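Side-chain contacts in betaine aldehyde dehydrogenase (Staphylococcus aureus subsp. aureus COL, PDB 4QTO), which catalyses the NAD-dependent oxidation of betaine aldehyde to glycine betaine: residues S32-I37 against W41-N46; E73-A78 against T229-L234; M203-S206 against T212-R215. One frame throughout, in Å; residues are numbered along the deposited sequence. Where two conformers were deposited one is given.

Contact 1: S32-I37 against W41-N46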
loop_
_atom_site.group_PDB
_atom_site.type_symbol
_atom_site.label_atom_id
_atom_site.label_comp_id
_atom_site.label_asym_id
_atom_site.label_seq_id
_atom_site.Cartn_x
_atom_site.Cartn_y
_atom_site.Cartn_z
ATOM N N SER A 32 -31.373 29.440 0.609
ATOM C CA SER A 32 -31.096 30.133 -0.644
ATOM C C SER A 32 -31.887 29.528 -1.792
ATOM O O SER A 32 -32.196 28.338 -1.795
ATOM C CB SER A 32 -29.612 30.078 -0.979
ATOM O OG SER A 32 -29.355 30.678 -2.240
ATOM N N GLN A 33 -32.214 30.365 -2.766
ATOM C CA GLN A 33 -32.944 29.939 -3.951
ATOM C C GLN A 33 -32.050 29.970 -5.180
ATOM O O GLN A 33 -32.509 29.689 -6.286
ATOM C CB GLN A 33 -34.109 30.890 -4.191
ATOM C CG GLN A 33 -35.182 30.853 -3.112
ATOM C CD GLN A 33 -36.293 31.853 -3.394
ATOM O OE1 GLN A 33 -37.471 31.483 -3.633
ATOM N NE2 GLN A 33 -35.922 33.123 -3.456
ATOM N N ARG A 34 -30.784 30.318 -4.977
ATOM C CA ARG A 34 -29.854 30.574 -6.062
ATOM C C ARG A 34 -28.727 29.595 -6.272
ATOM O O ARG A 34 -28.499 28.697 -5.488
ATOM C CB ARG A 34 -29.226 31.962 -5.791
ATOM C CG ARG A 34 -30.220 33.121 -5.872
ATOM C CD ARG A 34 -29.485 34.417 -5.676
ATOM N NE ARG A 34 -30.349 35.549 -5.941
ATOM C CZ ARG A 34 -29.896 36.784 -6.162
ATOM N NH1 ARG A 34 -30.755 37.766 -6.418
ATOM N NH2 ARG A 34 -28.597 37.050 -6.155
ATOM N N GLN A 35 -28.092 29.758 -7.428
ATOM C CA GLN A 35 -26.899 28.997 -7.781
ATOM C C GLN A 35 -25.734 29.633 -7.022
ATOM O O GLN A 35 -25.850 30.767 -6.516
ATOM C CB GLN A 35 -26.646 29.127 -9.284
ATOM C CG GLN A 35 -27.806 28.631 -10.113
ATOM C CD GLN A 35 -27.532 28.657 -11.596
ATOM O OE1 GLN A 35 -27.309 27.601 -12.192
ATOM N NE2 GLN A 35 -27.523 29.847 -12.191
ATOM N N TYR A 36 -24.595 28.941 -6.967
ATOM C CA TYR A 36 -23.401 29.461 -6.313
ATOM C C TYR A 36 -22.248 29.370 -7.289
ATOM O O TYR A 36 -21.797 28.274 -7.604
ATOM C CB TYR A 36 -23.082 28.707 -5.018
ATOM C CG TYR A 36 -21.980 29.330 -4.188
ATOM C CD1 TYR A 36 -22.194 30.500 -3.490
ATOM C CD2 TYR A 36 -20.740 28.738 -4.097
ATOM C CE1 TYR A 36 -21.198 31.048 -2.694
ATOM C CE2 TYR A 36 -19.743 29.283 -3.301
ATOM C CZ TYR A 36 -20.002 30.450 -2.612
ATOM O OH TYR A 36 -19.054 31.056 -1.775
ATOM N N ILE A 37 -21.835 30.503 -7.841
ATOM C CA ILE A 37 -20.831 30.525 -8.865
ATOM C C ILE A 37 -19.732 31.519 -8.521
ATOM O O ILE A 37 -19.995 32.721 -8.278
ATOM C CB ILE A 37 -21.457 30.876 -10.250
ATOM C CG1 ILE A 37 -22.609 29.921 -10.582
ATOM C CG2 ILE A 37 -20.377 30.856 -11.323
ATOM C CD1 ILE A 37 -23.308 30.187 -11.908
ATOM N N TRP A 41 -23.710 33.950 -4.625
ATOM C CA TRP A 41 -25.042 33.387 -4.855
ATOM C C TRP A 41 -25.683 34.206 -5.978
ATOM O O TRP A 41 -25.901 35.417 -5.836
ATOM C CB TRP A 41 -25.884 33.416 -3.584
ATOM C CG TRP A 41 -25.344 32.480 -2.551
ATOM C CD1 TRP A 41 -24.473 32.770 -1.526
ATOM C CD2 TRP A 41 -25.633 31.083 -2.450
ATOM N NE1 TRP A 41 -24.214 31.645 -0.802
ATOM C CE2 TRP A 41 -24.878 30.579 -1.365
ATOM C CE3 TRP A 41 -26.411 30.192 -3.210
ATOM C CZ2 TRP A 41 -24.920 29.207 -0.986
ATOM C CZ3 TRP A 41 -26.473 28.836 -2.821
ATOM C CH2 TRP A 41 -25.727 28.364 -1.725
ATOM N N VAL A 42 -25.989 33.546 -7.092
ATOM C CA VAL A 42 -26.501 34.207 -8.263
ATOM C C VAL A 42 -27.732 33.524 -8.859
ATOM O O VAL A 42 -27.895 32.302 -8.797
ATOM C CB VAL A 42 -25.438 34.313 -9.369
ATOM C CG1 VAL A 42 -24.269 35.162 -8.902
ATOM C CG2 VAL A 42 -24.923 32.947 -9.800
ATOM N N GLU A 43 -28.603 34.321 -9.462
ATOM C CA GLU A 43 -29.776 33.737 -10.099
ATOM C C GLU A 43 -29.360 33.196 -11.482
ATOM O O GLU A 43 -28.183 33.231 -11.848
ATOM C CB GLU A 43 -30.942 34.715 -10.136
ATOM C CG GLU A 43 -30.664 35.935 -10.898
ATOM C CD GLU A 43 -31.818 36.939 -10.848
ATOM O OE1 GLU A 43 -31.643 37.961 -11.488
ATOM O OE2 GLU A 43 -32.870 36.732 -10.194
ATOM N N SER A 44 -30.313 32.648 -12.205
ATOM C CA SER A 44 -30.054 32.227 -13.561
ATOM C C SER A 44 -29.828 33.449 -14.413
ATOM O O SER A 44 -30.485 34.506 -14.222
ATOM C CB SER A 44 -31.259 31.482 -14.124
ATOM O OG SER A 44 -31.010 31.168 -15.483
ATOM N N ALA A 45 -28.987 33.296 -15.426
ATOM C CA ALA A 45 -28.708 34.379 -16.343
ATOM C C ALA A 45 -29.966 34.890 -17.038
ATOM O O ALA A 45 -30.020 36.071 -17.393
ATOM C CB ALA A 45 -27.652 33.977 -17.378
ATOM N N ASN A 46 -30.966 34.029 -17.235
ATOM C CA ASN A 46 -32.215 34.433 -17.888
ATOM C C ASN A 46 -33.421 34.559 -16.933
ATOM O O ASN A 46 -34.566 34.686 -17.386
ATOM C CB ASN A 46 -32.571 33.456 -19.016
ATOM C CG ASN A 46 -32.847 32.040 -18.516
ATOM O OD1 ASN A 46 -32.956 31.796 -17.307
ATOM N ND2 ASN A 46 -32.971 31.093 -19.444
#
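Aromatic packing centres on the indole of Trp41, which residues of 32-37 cover on both faces. Over one face stands Tyr36, whose ring presents its edge to the five-membered ring in an edge-to-face pair, centroids 4.6 Å apart and planes at 52°. The closest atoms are Tyr36 CD1 and Trp41 CE2 at 3.4 Å, while Tyr36 CB makes a CH-pi contact above the six-membered ring. Ser32 CB, in one of the residue's two deposited conformers, lies over the opposite face, 4.1 Å from the centroid of the six-membered ring in a second CH-pi contact. In that same conformer Ser32 OG is turned anti to its own nitrogen (chi1 176°), where it accepts from Arg34 N at 3.1 Å and closes an ST turn.

The backbone bonds pair Gln35 with Val42: Val42 N donates to Gln35 O at 2.8 Å, and Gln35 N to Val42 O in return.

Polar side chains add to the grip. The extended Arg34 passes across the partner strand and sends NH2 to Trp41 O (3.2 Å, 155° at the hydrogen). That oxygen lies in the guanidinium plane, although the nitrogen sits well above the carbonyl plane. Gln35 NE2 gives Glu43 O a weak bond; the amide is held more firmly by Asp71 and by the backbone N of Leu234.

Apolar contact on the face carrying Gln35 and Val42 is slighter, Ile37 CD1 meeting Val42 CG2 at 3.8 Å. On the other face Trp41 NE1 and Tyr36 OH both bond to the carboxylate of Glu221 on helix 211-223, and a bound PEG approaches the indole.

Antiparallel pairing of 35-37 with 40-42, with Tyr36 and Trp41 facing each other at a non-hydrogen-bonded pair, is that of a tight beta hairpin.

Contact 2: E73-A78 against T229-L234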
loop_
_atom_site.group_PDB
_atom_site.type_symbol
_atom_site.label_atom_id
_atom_site.label_comp_id
_atom_site.label_asym_id
_atom_site.label_seq_id
_atom_site.Cartn_x
_atom_site.Cartn_y
_atom_site.Cartn_z
ATOM N N GLU A 73 -21.005 27.143 -17.970
ATOM C CA GLU A 73 -19.703 27.457 -18.550
ATOM C C GLU A 73 -18.929 28.422 -17.642
ATOM O O GLU A 73 -17.726 28.236 -17.398
ATOM C CB GLU A 73 -19.887 28.105 -19.946
ATOM C CG GLU A 73 -20.384 27.194 -21.062
ATOM C CD GLU A 73 -20.931 27.950 -22.288
ATOM O OE1 GLU A 73 -20.773 29.191 -22.379
ATOM O OE2 GLU A 73 -21.539 27.307 -23.166
ATOM N N ARG A 74 -19.602 29.444 -17.121
ATOM C CA ARG A 74 -18.944 30.401 -16.231
ATOM C C ARG A 74 -18.411 29.716 -14.951
ATOM O O ARG A 74 -17.295 30.014 -14.485
ATOM C CB ARG A 74 -19.882 31.581 -15.868
ATOM C CG ARG A 74 -19.132 32.725 -15.223
ATOM C CD ARG A 74 -19.965 34.002 -15.128
ATOM N NE ARG A 74 -21.040 33.951 -14.147
ATOM C CZ ARG A 74 -20.897 34.173 -12.840
ATOM N NH1 ARG A 74 -19.705 34.417 -12.305
ATOM N NH2 ARG A 74 -21.961 34.125 -12.069
ATOM N N ALA A 75 -19.179 28.781 -14.422
ATOM C CA ALA A 75 -18.755 28.013 -13.244
ATOM C C ALA A 75 -17.531 27.152 -13.535
ATOM O O ALA A 75 -16.575 27.103 -12.756
ATOM C CB ALA A 75 -19.867 27.126 -12.758
ATOM N N ILE A 76 -17.534 26.493 -14.693
ATOM C CA ILE A 76 -16.380 25.660 -15.067
ATOM C C ILE A 76 -15.110 26.525 -15.244
ATOM O O ILE A 76 -14.004 26.164 -14.788
ATOM C CB ILE A 76 -16.699 24.847 -16.337
ATOM C CG1 ILE A 76 -17.724 23.766 -15.979
ATOM C CG2 ILE A 76 -15.428 24.228 -16.920
ATOM C CD1 ILE A 76 -18.362 23.136 -17.188
ATOM N N LEU A 77 -15.259 27.674 -15.890
ATOM C CA LEU A 77 -14.115 28.558 -16.078
ATOM C C LEU A 77 -13.609 29.104 -14.742
ATOM O O LEU A 77 -12.411 29.273 -14.562
ATOM C CB LEU A 77 -14.436 29.679 -17.052
ATOM C CG LEU A 77 -14.671 29.204 -18.491
ATOM C CD1 LEU A 77 -15.094 30.383 -19.362
ATOM C CD2 LEU A 77 -13.458 28.524 -19.074
ATOM N N ALA A 78 -14.513 29.348 -13.811
ATOM C CA ALA A 78 -14.117 29.807 -12.466
ATOM C C ALA A 78 -13.390 28.720 -11.705
ATOM O O ALA A 78 -12.406 28.990 -11.015
ATOM C CB ALA A 78 -15.321 30.272 -11.680
ATOM N N THR A 229 -13.449 27.459 -6.073
ATOM C CA THR A 229 -13.155 26.061 -5.716
ATOM C C THR A 229 -14.411 25.180 -5.708
ATOM O O THR A 229 -14.355 24.004 -6.086
ATOM C CB THR A 229 -12.511 25.979 -4.310
ATOM O OG1 THR A 229 -11.293 26.724 -4.331
ATOM C CG2 THR A 229 -12.154 24.543 -3.931
ATOM N N ILE A 230 -15.522 25.757 -5.250
ATOM C CA ILE A 230 -16.807 25.061 -5.232
ATOM C C ILE A 230 -17.837 25.892 -5.986
ATOM O O ILE A 230 -17.875 27.125 -5.876
ATOM C CB ILE A 230 -17.298 24.720 -3.807
ATOM C CG1 ILE A 230 -17.539 25.973 -2.958
ATOM C CG2 ILE A 230 -16.310 23.785 -3.142
ATOM C CD1 ILE A 230 -18.128 25.681 -1.588
ATOM N N ASN A 231 -18.661 25.233 -6.794
ATOM C CA ASN A 231 -19.700 25.899 -7.540
ATOM C C ASN A 231 -20.908 24.960 -7.644
ATOM O O ASN A 231 -20.746 23.721 -7.774
ATOM C CB ASN A 231 -19.257 26.255 -8.961
ATOM C CG ASN A 231 -17.938 27.010 -9.014
ATOM O OD1 ASN A 231 -17.912 28.248 -9.059
ATOM N ND2 ASN A 231 -16.843 26.274 -8.973
ATOM N N LEU A 232 -22.086 25.549 -7.589
ATOM C CA LEU A 232 -23.359 24.855 -7.656
ATOM C C LEU A 232 -24.197 25.427 -8.789
ATOM O O LEU A 232 -24.533 26.624 -8.791
ATOM C CB LEU A 232 -24.111 25.036 -6.313
ATOM C CG LEU A 232 -25.561 24.539 -6.229
ATOM C CD1 LEU A 232 -25.648 23.049 -6.437
ATOM C CD2 LEU A 232 -26.222 24.925 -4.897
ATOM N N ILE A 233 -24.543 24.573 -9.739
ATOM C CA ILE A 233 -25.443 24.914 -10.831
ATOM C C ILE A 233 -26.761 24.223 -10.545
ATOM O O ILE A 233 -26.776 23.073 -10.077
ATOM C CB ILE A 233 -24.865 24.411 -12.162
ATOM C CG1 ILE A 233 -23.607 25.200 -12.521
ATOM C CG2 ILE A 233 -25.890 24.510 -13.291
ATOM C CD1 ILE A 233 -23.789 26.669 -12.744
ATOM N N LEU A 234 -27.867 24.885 -10.851
ATOM C CA LEU A 234 -29.169 24.317 -10.629
ATOM C C LEU A 234 -29.891 24.287 -11.965
ATOM O O LEU A 234 -29.946 25.305 -12.658
ATOM C CB LEU A 234 -29.979 25.145 -9.647
ATOM C CG LEU A 234 -29.419 25.297 -8.226
ATOM C CD1 LEU A 234 -30.234 26.278 -7.403
ATOM C CD2 LEU A 234 -29.337 23.968 -7.504
#
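Ala75 and Asn231 mark the nearest approach of the two backbones, their CA atoms 6.2 Å apart. The first belongs to helix 69-85, where Leu77 N to Glu73 O and Ala78 N to Arg74 O are regular i to i+4 bonds; the second to an extended run only loosely hydrogen-bonded as a strand near 230-232. No hydrogen bond joins the segments; the close spacing is consistent with the small methyl groups of Ala75 and Ala78 that the helix turns toward the strand.

Asn231 and Ile233, two residues apart on the extended chain, both direct their CB atoms at the helix, but Ala75 CB, the main point of touch, meets the first through CB and the second through its terminal CD1, each at 3.9 Å. The Ile233 methyl arrives because chi1 (-68°) sets CG1 beside the backbone nitrogen and chi2 (-62°) bends the chain. One helical turn on, Ala78 CB comes within 4.2 Å of Asn231 OD1.

The buried amide of Asn231 finds its polar partners outside the helix: OD1 accepts from the backbone N of Asp38, and ND2 donates to the carbonyls of Gly228 and Leu201. These bonds on both ends fix the rotation of the amide, with Ala75 O lying over one face, 3.9 Å from ND2 and not bonded to it.

Strand 200-204 pairs with 230-232, and its Val202 touches Ala75, Asn231 and Ile233. Strand 35-37 borders the same interface through Ile37, which packs on both Ala75 and Ile233. On the other side of the extended chain, Ile230 and Leu232 pack on helix 211-223, so 230-232 runs between two helices.

Contact 3: M203-S206 against T212-R215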
loop_
_atom_site.group_PDB
_atom_site.type_symbol
_atom_site.label_atom_id
_atom_site.label_comp_id
_atom_site.label_asym_id
_atom_site.label_seq_id
_atom_site.Cartn_x
_atom_site.Cartn_y
_atom_site.Cartn_z
ATOM N N MET A 203 -20.910 21.250 -9.184
ATOM C CA MET A 203 -21.935 20.247 -8.927
ATOM C C MET A 203 -23.294 20.689 -9.378
ATOM O O MET A 203 -23.633 21.878 -9.256
ATOM C CB MET A 203 -22.010 19.949 -7.422
ATOM C CG MET A 203 -23.140 18.998 -7.061
ATOM S SD MET A 203 -23.052 18.247 -5.412
ATOM C CE MET A 203 -21.762 17.054 -5.708
ATOM N N LYS A 204 -24.066 19.749 -9.931
ATOM C CA LYS A 204 -25.454 20.006 -10.322
ATOM C C LYS A 204 -26.304 18.885 -9.776
ATOM O O LYS A 204 -26.171 17.744 -10.219
ATOM C CB LYS A 204 -25.648 20.088 -11.837
ATOM C CG LYS A 204 -27.079 20.508 -12.227
ATOM C CD LYS A 204 -27.449 20.099 -13.630
ATOM C CE LYS A 204 -28.038 18.705 -13.675
ATOM N NZ LYS A 204 -29.396 18.613 -13.035
ATOM N N PRO A 205 -27.179 19.184 -8.800
ATOM C CA PRO A 205 -28.073 18.142 -8.275
ATOM C C PRO A 205 -29.230 17.895 -9.226
ATOM O O PRO A 205 -29.430 18.657 -10.192
ATOM C CB PRO A 205 -28.565 18.737 -6.958
ATOM C CG PRO A 205 -28.578 20.217 -7.229
ATOM C CD PRO A 205 -27.405 20.477 -8.131
ATOM N N SER A 206 -29.995 16.837 -8.974
ATOM C CA SER A 206 -31.148 16.538 -9.783
ATOM C C SER A 206 -32.056 17.758 -9.768
ATOM O O SER A 206 -32.272 18.375 -8.712
ATOM C CB SER A 206 -31.913 15.350 -9.233
ATOM O OG SER A 206 -33.089 15.158 -10.019
ATOM N N THR A 212 -31.345 19.944 -0.130
ATOM C CA THR A 212 -30.229 19.699 0.774
ATOM C C THR A 212 -28.878 20.047 0.131
ATOM O O THR A 212 -27.906 20.324 0.844
ATOM C CB THR A 212 -30.216 18.255 1.289
ATOM O OG1 THR A 212 -30.237 17.378 0.155
ATOM C CG2 THR A 212 -31.362 17.994 2.239
ATOM N N THR A 213 -28.791 20.025 -1.201
ATOM C CA THR A 213 -27.542 20.377 -1.891
ATOM C C THR A 213 -27.276 21.898 -1.762
ATOM O O THR A 213 -26.155 22.346 -1.516
ATOM C CB THR A 213 -27.513 19.855 -3.334
ATOM O OG1 THR A 213 -27.747 18.428 -3.335
ATOM C CG2 THR A 213 -26.179 20.146 -3.990
ATOM N N ILE A 214 -28.325 22.688 -1.935
ATOM C CA ILE A 214 -28.212 24.121 -1.695
ATOM C C ILE A 214 -27.751 24.312 -0.246
ATOM O O ILE A 214 -26.831 25.093 0.024
ATOM C CB ILE A 214 -29.573 24.820 -1.926
ATOM C CG1 ILE A 214 -29.943 24.816 -3.413
ATOM C CG2 ILE A 214 -29.510 26.259 -1.412
ATOM C CD1 ILE A 214 -31.384 25.225 -3.675
ATOM N N ARG A 215 -28.371 23.595 0.705
ATOM C CA ARG A 215 -27.997 23.782 2.129
ATOM C C ARG A 215 -26.546 23.430 2.378
ATOM O O ARG A 215 -25.849 24.180 3.090
ATOM C CB ARG A 215 -28.929 22.994 3.056
ATOM C CG ARG A 215 -28.697 23.245 4.529
ATOM C CD ARG A 215 -29.040 24.673 4.918
ATOM N NE ARG A 215 -28.822 24.871 6.369
ATOM C CZ ARG A 215 -27.982 25.745 6.906
ATOM N NH1 ARG A 215 -27.326 26.641 6.165
ATOM N NH2 ARG A 215 -27.846 25.780 8.226
#
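Thr213 meets Pro205 and Met203 with different branches, and its first torsion (chi1 -55°) assigns them: CG2 lies anti to the backbone nitrogen, with OG1 beside that nitrogen. Met203 comes from the strand with CG anti to its own nitrogen (chi1 175°), extends through chi2 and then bends at chi3 (-75°), which places the sulfur next to the threonine methyl, SD to CG2 3.9 Å. The two side chains cross at an oblique angle.

Pro205 offers the CB-CG side of its ring. CB approaches Thr213 OG1 at 3.7 Å, and CG lies 4.0 Å from Thr213 CG2, so the proline spans both branches of the threonine.

Strand 200-204 and helix 211-223 are the first two elements of a beta-alpha-beta unit completed by strand 230-232. Leu232 of that last strand touches both Pro205 and Thr213, while Met203 also packs on Ala187 and Ile191 of helix 183-197.

With no hydrogen bond across these segments and three buried residues meeting through carbon, sulfur and one hydroxyl oxygen, cohesion here rests on van der Waals contact, probably with a hydrophobic contribution from burying the three residues.

In the fold
Contact 1, its centre about 25 Å from the centre of the chain, is partly buried and mixes aromatic, backbone and charged-group interactions; contacts 2 and 3 lie deeper, are wholly buried and have no hydrogen bond between their own segments. The three meet through the backbone of 231-233: Tyr36 O of contact 1 lies 2.7 Å from Leu232 N, probably bonded, while Met203 of contact 3 probably bonds to Asn231 and Ile233. Contacts 2 and 3 thus serve one parallel strand pair, 200-204 with 230-232, packing helix 69-85 and helix 211-223 against it. The hairpin of contact 1 also rests on helix 211-223, with Ser32 O against Ile214 CG2.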